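Local structure of flavodoxin (Fusobacterium nucleatum, 6OHK) at residues A[9-14]-A[36-41]; A[54-59]-A[102-107]. The protein binds flavin mononucleotide and transfers electrons, probably serving as a low-potential donor to a number of redox enzymes. The protein carries 1 engineered substitution. All coordinates share one frame; numbering follows the deposited sequence.

Interaction 1: residues A[9-14]-A[36-41]; sequences IFYATL and TFNVKN. With FMN (flavin mononucleotide), chain B.
Phe10 and Phe37 both hold CG anti to the carbonyl carbon (chi1 -69° in Phe10), which sets their rings side by side and pointing the same way. They lie on one face of the parallel pair formed by strands 7-11 and 34-38, which helix 17-28 joins into a beta-alpha-beta unit of the flavodoxin fold. The ring planes are 6° apart but slid, so overlap is slight. CD1 of Phe37 sits over the rim of one Phe10 face, 3.4 Å from Phe10 CZ. At the edge of the same ring comes Val39 CG1, while Val39 CG2 meets the methyl of Ala12. Trp68 packs against Phe10, Ala12 and Val39.

On the other face of the pair, Tyr11 has CG between its backbone N and carbonyl carbon (chi1 75°), and this swings the ring across strand 34-38. Asn38 CA makes a CH-pi contact over one ring face, 4.2 Å from the centroid of Tyr11. Thr36 CG2 meets the ring edge. Asn38 ND2 adds a weak hydrogen bond to Tyr11 OH. Val19 and Val22 of helix 17-28 touch the same ring.

Three backbone bonds join the strands: Phe37 N to Ile9 O (2.8 Å), Tyr11 N to Phe37 O, and Val39 N to Tyr11 O. Asn38 OD1 closes an Asx turn with Lys40 N at 3.0 Å. It also accepts from a water that in turn accepts from Thr13 N. Beyond this bridge the chain grips the FMN phosphate: Thr13 OG1 donates to O1P at 2.7 Å, and Leu14 N to O2P at 2.9 Å.

Interaction 2: residues A[54-59]-A[102-107]; sequences LVTPTY and GGIRYL. With FMN (flavin mononucleotide), chain B.
Leu54, Thr56 and Thr58 turn the same side of strand 51-59 toward the start of helix 103-113. The contact is buried and has no hydrogen bond across it. Leu107 reaches back from the helix, and its CD1 rests 4.0 Å from Leu54 CB and a little farther from the methyl of Thr56. Trp68 packs on all three.

In Thr56, OG1 stands anti to the backbone N (chi1 -172°) and donates to Pro57 O at 2.8 Å, in the carbonyl plane on a lone pair. It is also bonded to His65 N. CG2 is thereby presented to the helix, 4.0 Å from Gly103 C. The Thr56 and Ile104 side chains cross obliquely, with their CG2 methyls in contact. Gly103 has no side chain, and its CA comes within 5.1 Å of Thr58 CA.

Thr58 is wedged between the helix start and the flavin. Its OG1 is bonded to Leu90 O. CG2 faces Gly102 N, 3.6 Å away, and also sits above the flavin pyrimidine ring, at its rim nearest N3 and C4. The backbone grips the ribityl chain twice: Thr58 N donates to FMN O2', and FMN O2' donates to Thr58 O at 2.7 Å.

Pro57 and Tyr59 point away from the helix. Pro57 CB lies against FMN O5'. The CD1-CE1 edge of Tyr59 stands over the dimethylbenzene end of the isoalloxazine, on the same flavin face as Thr58, the two planes steeply inclined. Tyr59 OH bonds FMN O2P at 2.6 Å, in its ring plane. Together Thr58 and Tyr59 form part of the FMN site at the C-terminal side of the flavodoxin sheet.

In the fold
From the N terminus, strand 7-11 leads through the phosphate-binding loop into helix 17-28, and the chain comes back into the sheet as strand 34-38. Interaction 1 closes this loop of 21 residues. The chain then enters strand 51-59, passes through short helices and strand 84-90, and reaches helix 103-113. Interaction 2 closes that loop of 42 residues. The two loops follow in series and neither nest nor cross. Strand 7-11 lies between strands 34-38 and 51-59 in the sheet, and a probable hydrogen bond from Val55 N to Phe10 O (2.8 Å) joins the interactions. Segments 9-14 and 54-59 both lead to FMN, where Leu14 CB packs against Tyr59 OH near the phosphate.

Interaction 1: residues A[9-14]-A[36-41]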
# COMPACT_ATOMS: atom_id res chain seq x y z
N ILE A 9 1.14 1.78 9.77
CA ILE A 9 0.99 2.43 8.48
C ILE A 9 2.31 3.07 8.11
O ILE A 9 2.83 3.91 8.86
CB ILE A 9 -0.11 3.50 8.54
CG1 ILE A 9 -1.42 2.91 9.07
CG2 ILE A 9 -0.29 4.15 7.18
CD1 ILE A 9 -2.47 3.96 9.35
N PHE A 10 2.88 2.68 6.98
CA PHE A 10 4.19 3.15 6.54
C PHE A 10 4.03 3.76 5.15
O PHE A 10 3.45 3.12 4.28
CB PHE A 10 5.15 1.98 6.47
CG PHE A 10 5.50 1.43 7.84
CD1 PHE A 10 4.64 0.55 8.51
CD2 PHE A 10 6.65 1.84 8.48
CE1 PHE A 10 4.94 0.13 9.78
CE2 PHE A 10 6.95 1.40 9.76
CZ PHE A 10 6.10 0.56 10.39
N TYR A 11 4.50 4.99 4.98
CA TYR A 11 4.32 5.69 3.71
C TYR A 11 5.58 6.45 3.34
O TYR A 11 6.45 6.69 4.17
CB TYR A 11 3.10 6.63 3.75
CG TYR A 11 3.36 7.87 4.53
CD1 TYR A 11 3.25 7.89 5.91
CD2 TYR A 11 3.75 9.05 3.89
CE1 TYR A 11 3.54 9.03 6.64
CE2 TYR A 11 4.04 10.20 4.63
CZ TYR A 11 3.93 10.17 5.99
OH TYR A 11 4.25 11.38 6.68
N ALA A 12 5.61 6.91 2.09
CA ALA A 12 6.57 7.89 1.63
C ALA A 12 5.84 8.86 0.74
O ALA A 12 4.79 8.55 0.19
CB ALA A 12 7.70 7.21 0.84
N THR A 13 6.43 10.04 0.55
CA THR A 13 5.83 11.06 -0.32
C THR A 13 6.91 11.95 -0.89
O THR A 13 7.89 12.24 -0.20
CB THR A 13 4.79 11.91 0.44
OG1 THR A 13 4.10 12.76 -0.47
CG2 THR A 13 5.44 12.77 1.50
N LEU A 14 6.75 12.36 -2.16
CA LEU A 14 7.60 13.43 -2.69
C LEU A 14 6.90 14.78 -2.61
O LEU A 14 7.45 15.72 -2.02
CB LEU A 14 8.00 13.14 -4.13
CG LEU A 14 8.91 14.20 -4.77
CD1 LEU A 14 10.27 14.28 -4.09
CD2 LEU A 14 9.03 13.94 -6.27
N THR A 36 1.70 5.51 12.64
CA THR A 36 2.06 5.91 11.28
C THR A 36 3.50 6.35 11.23
O THR A 36 3.98 7.05 12.14
CB THR A 36 1.14 7.03 10.81
OG1 THR A 36 -0.20 6.51 10.87
CG2 THR A 36 1.46 7.49 9.41
N PHE A 37 4.19 5.98 10.16
CA PHE A 37 5.61 6.21 9.99
C PHE A 37 5.90 6.62 8.56
O PHE A 37 5.31 6.07 7.62
CB PHE A 37 6.39 4.90 10.22
CG PHE A 37 6.16 4.28 11.57
CD1 PHE A 37 5.08 3.45 11.77
CD2 PHE A 37 7.03 4.50 12.62
CE1 PHE A 37 4.83 2.85 13.00
CE2 PHE A 37 6.81 3.89 13.83
CZ PHE A 37 5.71 3.05 14.02
N ASN A 38 6.79 7.58 8.39
CA ASN A 38 7.31 7.98 7.09
C ASN A 38 8.64 7.28 6.90
O ASN A 38 9.56 7.48 7.69
CB ASN A 38 7.48 9.51 7.07
CG ASN A 38 7.89 10.04 5.71
OD1 ASN A 38 8.60 9.43 4.96
ND2 ASN A 38 7.44 11.27 5.42
N VAL A 39 8.74 6.46 5.86
CA VAL A 39 9.92 5.62 5.66
C VAL A 39 11.16 6.40 5.25
O VAL A 39 12.25 5.82 5.17
CB VAL A 39 9.64 4.42 4.74
CG1 VAL A 39 8.56 3.56 5.36
CG2 VAL A 39 9.31 4.84 3.34
N LYS A 40 11.05 7.72 5.07
CA LYS A 40 12.29 8.51 5.05
C LYS A 40 13.05 8.35 6.34
O LYS A 40 14.26 8.63 6.36
CB LYS A 40 12.02 9.97 4.77
CG LYS A 40 11.42 10.76 5.87
CD LYS A 40 11.05 12.12 5.26
CE LYS A 40 10.56 13.11 6.24
NZ LYS A 40 10.51 14.48 5.59
N ASN A 41 12.40 7.93 7.41
CA ASN A 41 13.03 7.66 8.69
C ASN A 41 13.35 6.20 8.89
O ASN A 41 13.65 5.79 10.02
CB ASN A 41 12.13 8.18 9.81
CG ASN A 41 11.94 9.66 9.72
OD1 ASN A 41 12.93 10.42 9.60
ND2 ASN A 41 10.70 10.12 9.70
N1 FMN B . 2.53 7.39 -11.58
C2 FMN B . 2.43 6.05 -11.97
O2 FMN B . 1.42 5.44 -11.84
N3 FMN B . 3.58 5.44 -12.58
C4 FMN B . 4.78 6.07 -12.81
O4 FMN B . 5.68 5.44 -13.33
C4A FMN B . 4.85 7.43 -12.42
N5 FMN B . 6.04 8.13 -12.64
C5A FMN B . 6.02 9.51 -12.28
C6 FMN B . 7.15 10.28 -12.61
C7 FMN B . 7.18 11.62 -12.26
C7M FMN B . 8.50 12.33 -12.60
C8 FMN B . 6.07 12.23 -11.70
C8M FMN B . 6.16 13.69 -11.31
C9 FMN B . 4.95 11.46 -11.39
C9A FMN B . 4.92 10.12 -11.70
N10 FMN B . 3.74 9.34 -11.37
C10 FMN B . 3.73 8.03 -11.79
C1' FMN B . 2.58 9.96 -10.73
C2' FMN B . 2.80 10.12 -9.20
O2' FMN B . 3.05 8.88 -8.55
C3' FMN B . 1.53 10.72 -8.58
O3' FMN B . 1.42 12.05 -9.05
C4' FMN B . 1.44 10.70 -7.05
O4' FMN B . 0.14 11.16 -6.68
C5' FMN B . 2.49 11.57 -6.37
O5' FMN B . 2.42 11.32 -4.98
P FMN B . 3.22 12.25 -3.95
O1P FMN B . 2.86 11.67 -2.60
O2P FMN B . 4.69 12.19 -4.22
O3P FMN B . 2.69 13.68 -4.12
O HOH W 1 8.70 10.37 2.29

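Interaction 2: residues A[54-59]-A[102-107]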
# COMPACT_ATOMS: atom_id res chain seq x y z
N LEU A 54 1.11 -0.52 3.77
CA LEU A 54 2.30 0.07 3.16
C LEU A 54 1.86 0.86 1.95
O LEU A 54 1.15 0.34 1.09
CB LEU A 54 3.29 -1.02 2.73
CG LEU A 54 3.58 -2.12 3.76
CD1 LEU A 54 4.63 -3.06 3.18
CD2 LEU A 54 4.02 -1.60 5.11
N VAL A 55 2.24 2.14 1.90
CA VAL A 55 1.72 3.10 0.94
C VAL A 55 2.88 3.74 0.19
O VAL A 55 3.83 4.24 0.80
CB VAL A 55 0.92 4.20 1.66
CG1 VAL A 55 0.26 5.11 0.64
CG2 VAL A 55 -0.08 3.62 2.65
N THR A 56 2.79 3.78 -1.13
CA THR A 56 3.79 4.49 -1.92
C THR A 56 3.20 5.11 -3.17
O THR A 56 2.41 4.47 -3.86
CB THR A 56 4.98 3.59 -2.30
OG1 THR A 56 6.02 4.38 -2.90
CG2 THR A 56 4.58 2.45 -3.24
N PRO A 57 3.61 6.33 -3.52
CA PRO A 57 3.45 6.80 -4.90
C PRO A 57 4.45 6.10 -5.80
O PRO A 57 5.36 5.41 -5.37
CB PRO A 57 3.75 8.29 -4.77
CG PRO A 57 4.81 8.35 -3.68
CD PRO A 57 4.39 7.27 -2.70
N THR A 58 4.29 6.30 -7.10
CA THR A 58 5.13 5.66 -8.11
C THR A 58 5.93 6.73 -8.82
O THR A 58 5.41 7.79 -9.19
CB THR A 58 4.24 4.98 -9.13
OG1 THR A 58 3.17 4.31 -8.46
CG2 THR A 58 5.02 4.09 -10.06
N TYR A 59 7.20 6.42 -9.05
CA TYR A 59 8.12 7.30 -9.77
C TYR A 59 9.03 6.42 -10.61
O TYR A 59 9.06 5.20 -10.48
CB TYR A 59 8.94 8.15 -8.79
CG TYR A 59 8.11 9.25 -8.16
CD1 TYR A 59 7.79 10.38 -8.88
CD2 TYR A 59 7.57 9.13 -6.88
CE1 TYR A 59 7.01 11.35 -8.36
CE2 TYR A 59 6.80 10.11 -6.35
CZ TYR A 59 6.52 11.23 -7.08
OH TYR A 59 5.73 12.27 -6.65
N GLY A 102 3.01 1.05 -10.20
CA GLY A 102 3.96 -0.04 -10.25
C GLY A 102 4.77 -0.23 -9.00
O GLY A 102 5.30 -1.33 -8.77
N GLY A 103 4.90 0.80 -8.18
CA GLY A 103 5.78 0.70 -7.03
C GLY A 103 5.36 -0.37 -6.04
O GLY A 103 6.20 -0.93 -5.34
N ILE A 104 4.07 -0.69 -5.97
CA ILE A 104 3.64 -1.70 -5.01
C ILE A 104 4.12 -3.09 -5.36
O ILE A 104 4.16 -3.95 -4.47
CB ILE A 104 2.14 -1.66 -4.71
CG1 ILE A 104 1.27 -2.00 -5.93
CG2 ILE A 104 1.75 -0.33 -4.10
CD1 ILE A 104 -0.20 -2.13 -5.58
N ARG A 105 4.54 -3.35 -6.60
CA ARG A 105 5.11 -4.66 -6.93
C ARG A 105 6.37 -4.93 -6.12
O ARG A 105 6.59 -6.06 -5.67
CB ARG A 105 5.41 -4.72 -8.43
CG ARG A 105 6.21 -5.96 -8.86
CD ARG A 105 5.60 -7.28 -8.51
NE ARG A 105 4.35 -7.51 -9.21
CZ ARG A 105 3.67 -8.66 -9.16
NH1 ARG A 105 4.09 -9.67 -8.41
NH2 ARG A 105 2.56 -8.80 -9.87
N TYR A 106 7.21 -3.93 -5.94
CA TYR A 106 8.44 -4.15 -5.18
C TYR A 106 8.15 -4.58 -3.75
O TYR A 106 8.83 -5.45 -3.20
CB TYR A 106 9.31 -2.89 -5.18
CG TYR A 106 9.85 -2.60 -6.54
CD1 TYR A 106 9.16 -1.80 -7.44
CD2 TYR A 106 11.06 -3.15 -6.95
CE1 TYR A 106 9.63 -1.59 -8.70
CE2 TYR A 106 11.55 -2.91 -8.22
CZ TYR A 106 10.82 -2.13 -9.08
OH TYR A 106 11.31 -1.89 -10.37
N LEU A 107 7.12 -3.99 -3.14
CA LEU A 107 6.74 -4.33 -1.77
C LEU A 107 6.09 -5.70 -1.73
O LEU A 107 6.41 -6.53 -0.86
CB LEU A 107 5.83 -3.24 -1.22
CG LEU A 107 6.38 -1.82 -1.32
CD1 LEU A 107 5.39 -0.84 -0.69
CD2 LEU A 107 7.73 -1.68 -0.63
N1 FMN B . 2.53 7.39 -11.58
C2 FMN B . 2.43 6.05 -11.97
O2 FMN B . 1.42 5.44 -11.84
N3 FMN B . 3.58 5.44 -12.58
C4 FMN B . 4.78 6.07 -12.81
O4 FMN B . 5.68 5.44 -13.33
C4A FMN B . 4.85 7.43 -12.42
N5 FMN B . 6.04 8.13 -12.64
C5A FMN B . 6.02 9.51 -12.28
C6 FMN B . 7.15 10.28 -12.61
C7 FMN B . 7.18 11.62 -12.26
C7M FMN B . 8.50 12.33 -12.60
C8 FMN B . 6.07 12.23 -11.70
C8M FMN B . 6.16 13.69 -11.31
C9 FMN B . 4.95 11.46 -11.39
C9A FMN B . 4.92 10.12 -11.70
N10 FMN B . 3.74 9.34 -11.37
C10 FMN B . 3.73 8.03 -11.79
C1' FMN B . 2.58 9.96 -10.73
C2' FMN B . 2.80 10.12 -9.20
O2' FMN B . 3.05 8.88 -8.55
C3' FMN B . 1.53 10.72 -8.58
O3' FMN B . 1.42 12.05 -9.05
C4' FMN B . 1.44 10.70 -7.05
O4' FMN B . 0.14 11.16 -6.68
C5' FMN B . 2.49 11.57 -6.37
O5' FMN B . 2.42 11.32 -4.98
P FMN B . 3.22 12.25 -3.95
O1P FMN B . 2.86 11.67 -2.60
O2P FMN B . 4.69 12.19 -4.22
O3P FMN B . 2.69 13.68 -4.12